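Local coordinates for SusD homolog (Bacteroides thetaiotaomicron, PDB 3EHM), which probably binds mucin O-glycans at the cell surface as a SusD-family lipoprotein, contributing to host glycan utilization by this gut symbiont, at residues A[158-161]-A[162-166]; A[497-500]-A[501-504]. All coordinates share one frame; numbering follows the deposited sequence.

In the fold
Contacts 1 and 2 are both local, and in both a short polar side chain accepts from a nearby backbone N-H, as a helix cap in contact 1 and as an Asx turn in contact 2. Residues 158-166 start the long helix 160-178 and are partly buried, with Gln160, Val163 and Tyr164 turned into neighbouring elements; regular helix bonds and a salt bridge dominate there. Residues 497-504 lie farther from the centre of the chain, at the end of short helix 495-498 and in the connection to helix 505-509, with Pro500 and Ala503 exposed; a tight turn and a water replace repeating bonds. Contact 2 grips residues 154-156, just before contact 1 begins.

Contact 1 of 2, residues A[158-161]-A[162-166]; sequences DSQE and VVYRS
Ser159 is the N-cap of helix 160-178, and its side chain meets the first turn at Val162. Ser159 OG sits between its own backbone N and carbonyl carbon (chi1 68°), which lets it accept from Val162 N at 3.2 Å. The same oxygen lies 3.1 Å from Val162 CG2, the branch beside the backbone N. The Ser159 carbonyl takes the next amide, Val163 N to Ser159 O being 3.0 Å, and regular helix bonds follow from Tyr164 and Arg165.

One turn on, Glu161 and Arg165 run side by side in the same direction. Arg165 NE reaches Glu161 OE2 at 3.2 Å, with the oxygen in the guanidinium plane; the carboxylate, turned 32° from that plane, is met on its anti side. A weak bond from Arg165 NH2 goes to the same oxygen, and Asp219 is a second anionic partner for NH2. On the inner side, Gln160 CG lies 4.0 Å from Tyr164 CD1, with the amide nearly perpendicular to the ring. Their polar ends part: Gln160 OE1 accepts from Trp520 N, while Tyr164 OH bonds to Asp138 and Arg214. Asp158 packs its CB 3.7 Å from Val163 CG2 and turns its carboxylate to the amides of Tyr145 and Asn146.

The cap satisfies an amide that has no preceding helical turn to supply an acceptor, and Arg165, which has Glu161 and Asp219 as salt-bridge partners, would be expected to favour the ionised form of both carboxylates.

Contact 2 of 2, residues A[497-500]-A[501-504]; sequences NSNP and NMAE
Residues 499-502 form a type I beta turn, closed by Met502 N donating to Asn499 O at 3.1 Å, with Pro500 and Asn501 at its two corners. That donor approaches from above the carbonyl plane, 46° out of it.

The Asn499 side chain adds an Asx turn over the same corner. With its CG anti to the backbone N (chi1 -178°), the amide folds forward along the chain, and Asn499 OD1 accepts from Asn501 N at 2.8 Å. Asn499 therefore uses two oxygens, one of the side chain and one of the backbone, to hold two amides of the turn. Asn501 CB also comes within 3.3 Å of Asn499 OD1, while the two side-chain amides are twisted 76° apart. Each sends its nitrogen to a carbonyl of the loop before helix 160-178, Asn499 ND2 to Pro155 O and Asn501 ND2 to Ala154 O.

Next to this polar corner, the selenomethionine Met502 crosses Asn499 at about a right angle. Its CG packs 3.9 Å from Asn499 CB; the chain then bends, and SE passes 4.1 Å from that same CB. The Met502 side chain also packs against Phe157 and Phe491. On the outer side, a water donates to Pro500 O at 3.2 Å and, more weakly, to Asn501 O, so it joins two successive carbonyls of the turn.

The turn connects helix 495-498 to helix 505-509. Met502 folds back against Ala495 and Tyr496 of the first of these, and Glu504, at the threshold of the second, forms a salt bridge with Lys156, in the loop that leads into helix 160-178.

Contact 1 of 2, residues A[158-161]-A[162-166]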
loop_
_atom_site.group_PDB
_atom_site.type_symbol
_atom_site.label_atom_id
_atom_site.label_comp_id
_atom_site.label_asym_id
_atom_site.label_seq_id
_atom_site.Cartn_x
_atom_site.Cartn_y
_atom_site.Cartn_z
ATOM N N ASP A 158 -8.119 11.355 16.767
ATOM C CA ASP A 158 -8.328 12.501 15.883
ATOM C C ASP A 158 -9.155 12.043 14.688
ATOM O O ASP A 158 -9.043 10.893 14.265
ATOM C CB ASP A 158 -6.993 13.023 15.345
ATOM C CG ASP A 158 -6.062 13.516 16.437
ATOM O OD1 ASP A 158 -6.368 14.552 17.061
ATOM O OD2 ASP A 158 -5.019 12.864 16.664
ATOM N N SER A 159 -9.979 12.932 14.141
ATOM C CA SER A 159 -10.763 12.576 12.963
ATOM C C SER A 159 -9.716 12.391 11.871
ATOM O O SER A 159 -8.627 12.957 11.957
ATOM C CB SER A 159 -11.713 13.712 12.573
ATOM O OG SER A 159 -10.990 14.835 12.098
ATOM N N GLN A 160 -10.024 11.603 10.849
ATOM C CA GLN A 160 -9.054 11.387 9.782
ATOM C C GLN A 160 -8.620 12.694 9.117
ATOM O O GLN A 160 -7.458 12.843 8.725
ATOM C CB GLN A 160 -9.621 10.425 8.737
ATOM C CG GLN A 160 -8.682 10.154 7.578
ATOM C CD GLN A 160 -9.070 8.910 6.806
ATOM O OE1 GLN A 160 -10.231 8.735 6.433
ATOM N NE2 GLN A 160 -8.098 8.040 6.558
ATOM N N GLU A 161 -9.547 13.638 8.976
ATOM C CA GLU A 161 -9.205 14.920 8.371
ATOM C C GLU A 161 -8.151 15.636 9.215
ATOM O O GLU A 161 -7.227 16.246 8.678
ATOM C CB GLU A 161 -10.442 15.816 8.237
ATOM C CG GLU A 161 -10.090 17.283 7.983
ATOM C CD GLU A 161 -11.290 18.141 7.626
ATOM O OE1 GLU A 161 -12.420 17.811 8.046
ATOM O OE2 GLU A 161 -11.096 19.159 6.932
ATOM N N VAL A 162 -8.288 15.558 10.535
ATOM C CA VAL A 162 -7.331 16.209 11.424
ATOM C C VAL A 162 -5.976 15.503 11.369
ATOM O O VAL A 162 -4.932 16.146 11.456
ATOM C CB VAL A 162 -7.861 16.241 12.875
ATOM C CG1 VAL A 162 -6.775 16.728 13.828
ATOM C CG2 VAL A 162 -9.072 17.178 12.949
ATOM N N VAL A 163 -5.997 14.183 11.212
ATOM C CA VAL A 163 -4.760 13.416 11.124
ATOM C C VAL A 163 -3.989 13.891 9.898
ATOM O O VAL A 163 -2.785 14.147 9.966
ATOM C CB VAL A 163 -5.041 11.901 10.982
ATOM C CG1 VAL A 163 -3.729 11.146 10.754
ATOM C CG2 VAL A 163 -5.744 11.382 12.233
ATOM N N TYR A 164 -4.690 14.022 8.776
ATOM C CA TYR A 164 -4.051 14.473 7.549
ATOM C C TYR A 164 -3.513 15.896 7.664
ATOM O O TYR A 164 -2.366 16.157 7.307
ATOM C CB TYR A 164 -5.017 14.362 6.365
ATOM C CG TYR A 164 -4.893 13.048 5.625
ATOM C CD1 TYR A 164 -5.279 11.844 6.220
ATOM C CD2 TYR A 164 -4.342 13.004 4.347
ATOM C CE1 TYR A 164 -5.110 10.624 5.555
ATOM C CE2 TYR A 164 -4.171 11.797 3.677
ATOM C CZ TYR A 164 -4.551 10.616 4.281
ATOM O OH TYR A 164 -4.373 9.433 3.607
ATOM N N ARG A 165 -4.330 16.818 8.165
ATOM C CA ARG A 165 -3.889 18.204 8.314
ATOM C C ARG A 165 -2.666 18.288 9.219
ATOM O O ARG A 165 -1.728 19.033 8.939
ATOM C CB ARG A 165 -5.006 19.069 8.910
ATOM C CG ARG A 165 -6.144 19.371 7.954
ATOM C CD ARG A 165 -7.225 20.226 8.610
ATOM N NE ARG A 165 -8.276 20.567 7.656
ATOM C CZ ARG A 165 -8.124 21.430 6.657
ATOM N NH1 ARG A 165 -6.962 22.045 6.481
ATOM N NH2 ARG A 165 -9.132 21.674 5.831
ATOM N N SER A 166 -2.688 17.516 10.303
ATOM C CA SER A 166 -1.598 17.507 11.273
ATOM C C SER A 166 -0.323 16.858 10.745
ATOM O O SER A 166 0.782 17.329 11.029
ATOM C CB SER A 166 -2.051 16.797 12.553
ATOM O OG SER A 166 -3.218 17.412 13.084
#

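Contact 2 of 2, residues A[497-500]-A[501-504]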
loop_
_atom_site.group_PDB
_atom_site.type_symbol
_atom_site.label_atom_id
_atom_site.label_comp_id
_atom_site.label_asym_id
_atom_site.label_seq_id
_atom_site.Cartn_x
_atom_site.Cartn_y
_atom_site.Cartn_z
ATOM N N ASN A 497 -13.692 -1.024 25.443
ATOM C CA ASN A 497 -13.766 -1.250 26.883
ATOM C C ASN A 497 -12.516 -0.770 27.621
ATOM O O ASN A 497 -12.575 -0.443 28.806
ATOM C CB ASN A 497 -13.973 -2.741 27.160
ATOM C CG ASN A 497 -15.295 -3.253 26.630
ATOM O OD1 ASN A 497 -15.437 -4.440 26.321
ATOM N ND2 ASN A 497 -16.279 -2.366 26.533
ATOM N N SER A 498 -11.389 -0.723 26.917
ATOM C CA SER A 498 -10.127 -0.310 27.527
ATOM C C SER A 498 -9.767 1.166 27.334
ATOM O O SER A 498 -8.805 1.655 27.924
ATOM C CB SER A 498 -8.988 -1.183 26.993
ATOM O OG SER A 498 -9.231 -2.555 27.261
ATOM N N ASN A 499 -10.531 1.868 26.504
ATOM C CA ASN A 499 -10.284 3.285 26.247
ATOM C C ASN A 499 -11.606 4.013 26.014
ATOM O O ASN A 499 -12.186 3.934 24.928
ATOM C CB ASN A 499 -9.394 3.454 25.016
ATOM C CG ASN A 499 -9.056 4.908 24.734
ATOM O OD1 ASN A 499 -9.712 5.821 25.238
ATOM N ND2 ASN A 499 -8.036 5.129 23.916
ATOM N N PRO A 500 -12.096 4.740 27.030
ATOM C CA PRO A 500 -13.359 5.475 26.906
ATOM C C PRO A 500 -13.398 6.575 25.844
ATOM O O PRO A 500 -14.467 7.087 25.522
ATOM C CB PRO A 500 -13.588 6.010 28.324
ATOM C CG PRO A 500 -12.200 6.162 28.863
ATOM C CD PRO A 500 -11.533 4.892 28.384
ATOM N N ASN A 501 -12.245 6.949 25.296
ATOM C CA ASN A 501 -12.237 7.984 24.266
ATOM C C ASN A 501 -12.603 7.413 22.902
ATOM O O ASN A 501 -12.851 8.159 21.952
ATOM C CB ASN A 501 -10.873 8.673 24.188
ATOM C CG ASN A 501 -10.744 9.819 25.174
ATOM O OD1 ASN A 501 -11.619 10.681 25.252
ATOM N ND2 ASN A 501 -9.650 9.841 25.924
HETATM N N MSE A 502 -12.643 6.089 22.806
HETATM C CA MSE A 502 -12.983 5.439 21.548
HETATM C C MSE A 502 -14.473 5.497 21.246
HETATM O O MSE A 502 -14.887 5.301 20.107
HETATM C CB MSE A 502 -12.509 3.983 21.559
HETATM C CG MSE A 502 -10.992 3.853 21.529
HETATM SE SE MSE A 502 -10.382 2.040 21.295
HETATM C CE MSE A 502 -10.438 1.984 19.359
ATOM N N ALA A 503 -15.277 5.779 22.267
ATOM C CA ALA A 503 -16.725 5.857 22.091
ATOM C C ALA A 503 -17.088 6.902 21.041
ATOM O O ALA A 503 -18.175 6.881 20.471
ATOM C CB ALA A 503 -17.389 6.202 23.423
ATOM N N GLU A 504 -16.159 7.815 20.791
ATOM C CA GLU A 504 -16.350 8.893 19.830
ATOM C C GLU A 504 -16.060 8.497 18.374
ATOM O O GLU A 504 -16.408 9.231 17.448
ATOM C CB GLU A 504 -15.464 10.069 20.257
ATOM C CG GLU A 504 -15.077 11.038 19.168
ATOM C CD GLU A 504 -14.245 12.191 19.695
ATOM O OE1 GLU A 504 -13.234 11.939 20.394
ATOM O OE2 GLU A 504 -14.607 13.352 19.401
HETATM O O HOH W 1 -15.179 9.217 23.188
#